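Local structure of hydrazine synthase gamma subunit (Candidatus Kuenenia stuttgartiensis, 5C2V) at residues C[40-44]-C[145-150]. The protein reduces nitric oxide to hydroxylamine, the first half-reaction of hydrazine synthesis in the hydrazine synthase complex, and binds two c-type hemes. Numbering follows the deposited sequence.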
ATOM      1  N   SER C  40      54.473  36.203   8.800  1.00 62.91           N
ATOM      2  CA  SER C  40      53.393  37.056   9.282  1.00 66.74           C
ATOM      3  C   SER C  40      52.499  37.543   8.146  1.00 68.92           C
ATOM      4  O   SER C  40      51.505  38.229   8.382  1.00 74.44           O
ATOM      5  CB  SER C  40      53.962  38.254  10.046  1.00 52.53           C
ATOM      6  OG  SER C  40      54.776  39.055   9.209  1.00 72.73           O
ATOM      7  N   GLU C  41      52.856  37.194   6.915  1.00 58.69           N
ATOM      8  CA  GLU C  41      52.044  37.567   5.763  1.00 64.73           C
ATOM      9  C   GLU C  41      50.953  36.531   5.498  1.00 76.35           C
ATOM     10  O   GLU C  41      50.021  36.781   4.733  1.00 72.00           O
ATOM     11  CB  GLU C  41      52.919  37.746   4.519  1.00 60.93           C
ATOM     12  CG  GLU C  41      53.678  36.500   4.075  1.00 65.13           C
ATOM     13  CD  GLU C  41      55.003  36.319   4.798  1.00 88.12           C
ATOM     14  OE1 GLU C  41      55.222  36.989   5.830  1.00 84.89           O
ATOM     15  OE2 GLU C  41      55.830  35.510   4.327  1.00 88.19           O
ATOM     16  N   LEU C  42      51.077  35.369   6.132  1.00 64.36           N
ATOM     17  CA  LEU C  42      50.106  34.290   5.964  1.00 64.95           C
ATOM     18  C   LEU C  42      49.069  34.218   7.086  1.00 57.14           C
ATOM     19  O   LEU C  42      48.183  33.364   7.059  1.00 66.26           O
ATOM     20  CB  LEU C  42      50.831  32.946   5.857  1.00 59.64           C
ATOM     21  CG  LEU C  42      51.844  32.814   4.720  1.00 55.02           C
ATOM     22  CD1 LEU C  42      52.406  31.402   4.659  1.00 42.79           C
ATOM     23  CD2 LEU C  42      51.211  33.204   3.395  1.00 51.50           C
ATOM     24  N   VAL C  43      49.176  35.107   8.069  1.00 48.39           N
ATOM     25  CA  VAL C  43      48.370  35.000   9.286  1.00 58.71           C
ATOM     26  C   VAL C  43      46.869  35.217   9.043  1.00 53.50           C
ATOM     27  O   VAL C  43      46.032  34.548   9.658  1.00 46.37           O
ATOM     28  CB  VAL C  43      48.870  35.994  10.369  1.00 45.04           C
ATOM     29  CG1 VAL C  43      48.785  37.429   9.876  1.00 72.82           C
ATOM     30  CG2 VAL C  43      48.095  35.817  11.669  1.00 42.04           C
ATOM     31  N   ARG C  44      46.526  36.127   8.137  1.00 40.97           N
ATOM     32  CA  ARG C  44      45.125  36.442   7.880  1.00 53.95           C
ATOM     33  C   ARG C  44      44.443  35.303   7.130  1.00 63.49           C
ATOM     34  O   ARG C  44      43.294  34.958   7.418  1.00 58.26           O
ATOM     35  CB  ARG C  44      44.997  37.749   7.097  1.00 64.27           C
ATOM     36  CG  ARG C  44      43.618  38.385   7.194  1.00 59.41           C
ATOM     37  CD  ARG C  44      43.605  39.793   6.624  1.00 53.67           C
ATOM     38  NE  ARG C  44      42.413  40.532   7.032  1.00 61.43           N
ATOM     39  CZ  ARG C  44      41.278  40.561   6.342  1.00 51.96           C
ATOM     40  NH1 ARG C  44      41.175  39.894   5.202  1.00 51.69           N
ATOM     41  NH2 ARG C  44      40.244  41.261   6.791  1.00 48.50           N
ATOM     42  N   GLU C 145      50.094  25.745   6.571  1.00 44.83           N
ATOM     43  CA  GLU C 145      51.151  26.613   7.085  1.00 60.47           C
ATOM     44  C   GLU C 145      50.588  27.956   7.541  1.00 58.07           C
ATOM     45  O   GLU C 145      50.984  28.481   8.580  1.00 51.78           O
ATOM     46  CB  GLU C 145      52.236  26.831   6.029  1.00 52.32           C
ATOM     47  CG  GLU C 145      53.404  27.673   6.523  1.00 71.58           C
ATOM     48  CD  GLU C 145      54.447  27.920   5.453  1.00 80.31           C
ATOM     49  OE1 GLU C 145      54.258  27.448   4.312  1.00 87.42           O
ATOM     50  OE2 GLU C 145      55.459  28.588   5.755  1.00 69.07           O
ATOM     51  N   ALA C 146      49.660  28.502   6.761  1.00 55.78           N
ATOM     52  CA  ALA C 146      49.014  29.766   7.101  1.00 42.00           C
ATOM     53  C   ALA C 146      48.222  29.641   8.400  1.00 51.73           C
ATOM     54  O   ALA C 146      48.271  30.526   9.260  1.00 52.97           O
ATOM     55  CB  ALA C 146      48.108  30.221   5.969  1.00 42.97           C
ATOM     56  N   LEU C 147      47.496  28.535   8.532  1.00 54.18           N
ATOM     57  CA  LEU C 147      46.724  28.258   9.739  1.00 54.30           C
ATOM     58  C   LEU C 147      47.629  28.218  10.968  1.00 48.67           C
ATOM     59  O   LEU C 147      47.349  28.856  11.991  1.00 52.73           O
ATOM     60  CB  LEU C 147      45.964  26.938   9.587  1.00 47.00           C
ATOM     61  CG  LEU C 147      45.006  26.532  10.706  1.00 52.99           C
ATOM     62  CD1 LEU C 147      44.047  27.665  11.029  1.00 45.85           C
ATOM     63  CD2 LEU C 147      44.240  25.282  10.301  1.00 58.19           C
ATOM     64  N   ILE C 148      48.726  27.474  10.853  1.00 58.83           N
ATOM     65  CA  ILE C 148      49.698  27.368  11.936  1.00 48.39           C
ATOM     66  C   ILE C 148      50.300  28.732  12.263  1.00 48.65           C
ATOM     67  O   ILE C 148      50.542  29.047  13.429  1.00 38.65           O
ATOM     68  CB  ILE C 148      50.822  26.378  11.585  1.00 54.94           C
ATOM     69  CG1 ILE C 148      50.227  25.017  11.224  1.00 57.64           C
ATOM     70  CG2 ILE C 148      51.801  26.238  12.741  1.00 35.08           C
ATOM     71  CD1 ILE C 148      49.296  24.464  12.279  1.00 60.32           C
ATOM     72  N   CYS C 149      50.529  29.542  11.234  1.00 39.50           N
ATOM     73  CA  CYS C 149      51.020  30.901  11.432  1.00 31.47           C
ATOM     74  C   CYS C 149      50.021  31.727  12.236  1.00 56.71           C
ATOM     75  O   CYS C 149      50.411  32.523  13.089  1.00 57.51           O
ATOM     76  CB  CYS C 149      51.308  31.580  10.092  1.00 39.42           C
ATOM     77  SG  CYS C 149      52.773  30.960   9.232  1.00 58.05           S
ATOM     78  N   TYR C 150      48.733  31.531  11.962  1.00 48.70           N
ATOM     79  CA  TYR C 150      47.692  32.225  12.714  1.00 42.58           C
ATOM     80  C   TYR C 150      47.679  31.785  14.172  1.00 37.42           C
ATOM     81  O   TYR C 150      47.512  32.605  15.076  1.00 43.55           O
ATOM     82  CB  TYR C 150      46.312  31.991  12.094  1.00 56.63           C
ATOM     83  CG  TYR C 150      45.178  32.431  12.995  1.00 47.26           C
ATOM     84  CD1 TYR C 150      44.838  33.773  13.109  1.00 41.62           C
ATOM     85  CD2 TYR C 150      44.455  31.507  13.739  1.00 36.14           C
ATOM     86  CE1 TYR C 150      43.810  34.183  13.936  1.00 33.59           C
ATOM     87  CE2 TYR C 150      43.425  31.907  14.570  1.00 39.13           C
ATOM     88  CZ  TYR C 150      43.106  33.246  14.664  1.00 39.51           C
ATOM     89  OH  TYR C 150      42.080  33.648  15.489  1.00 34.45           O
TER
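L42 and A146 meet through their CB atoms, 3.9 Å apart, and this pair belongs to a buried, mainly apolar contact between the residues leading into helix 43-51, with its first turn, and one side of helix 141-152. The leucine touches three residues, E145, A146 and C149, that fall on one side of a helix because they are spaced i, i+1 and i+4. Its CB lies 4.4 Å from SG of C149, while CG, turned anti to the carbonyl carbon (chi1 -58°), brings CD1 across the carboxylate end of the extended E145 side chain, 4.1 Å from CD. One turn on from A146, Y150 crosses V43 at about a right angle. In V43, chi1 of 60° puts CG1 between the backbone N and the carbonyl carbon and leaves CG2 anti to the N, where it reaches CA of Y150 at 3.8 Å and ring atom CD1 at 4.1 Å.

Both helices are probably part of the alpha-helical lobe that carries heme c #1. L147, on another side of helix 141-152, touches this heme and C126, and the Y150 side chain lies about 7 Å from the heme.

Backbone carbonyls of residues 40-44 also pack against side chains of helix 141-152: O of L42 lies 3.3 Å from CB of A146, and O of V43 lies 3.5 Å from CB of Y150 and approaches its ring obliquely. Outside the two segments, F50 meets the Y150 ring, and V8 of the neighbouring beta-subunit chain packs on V43.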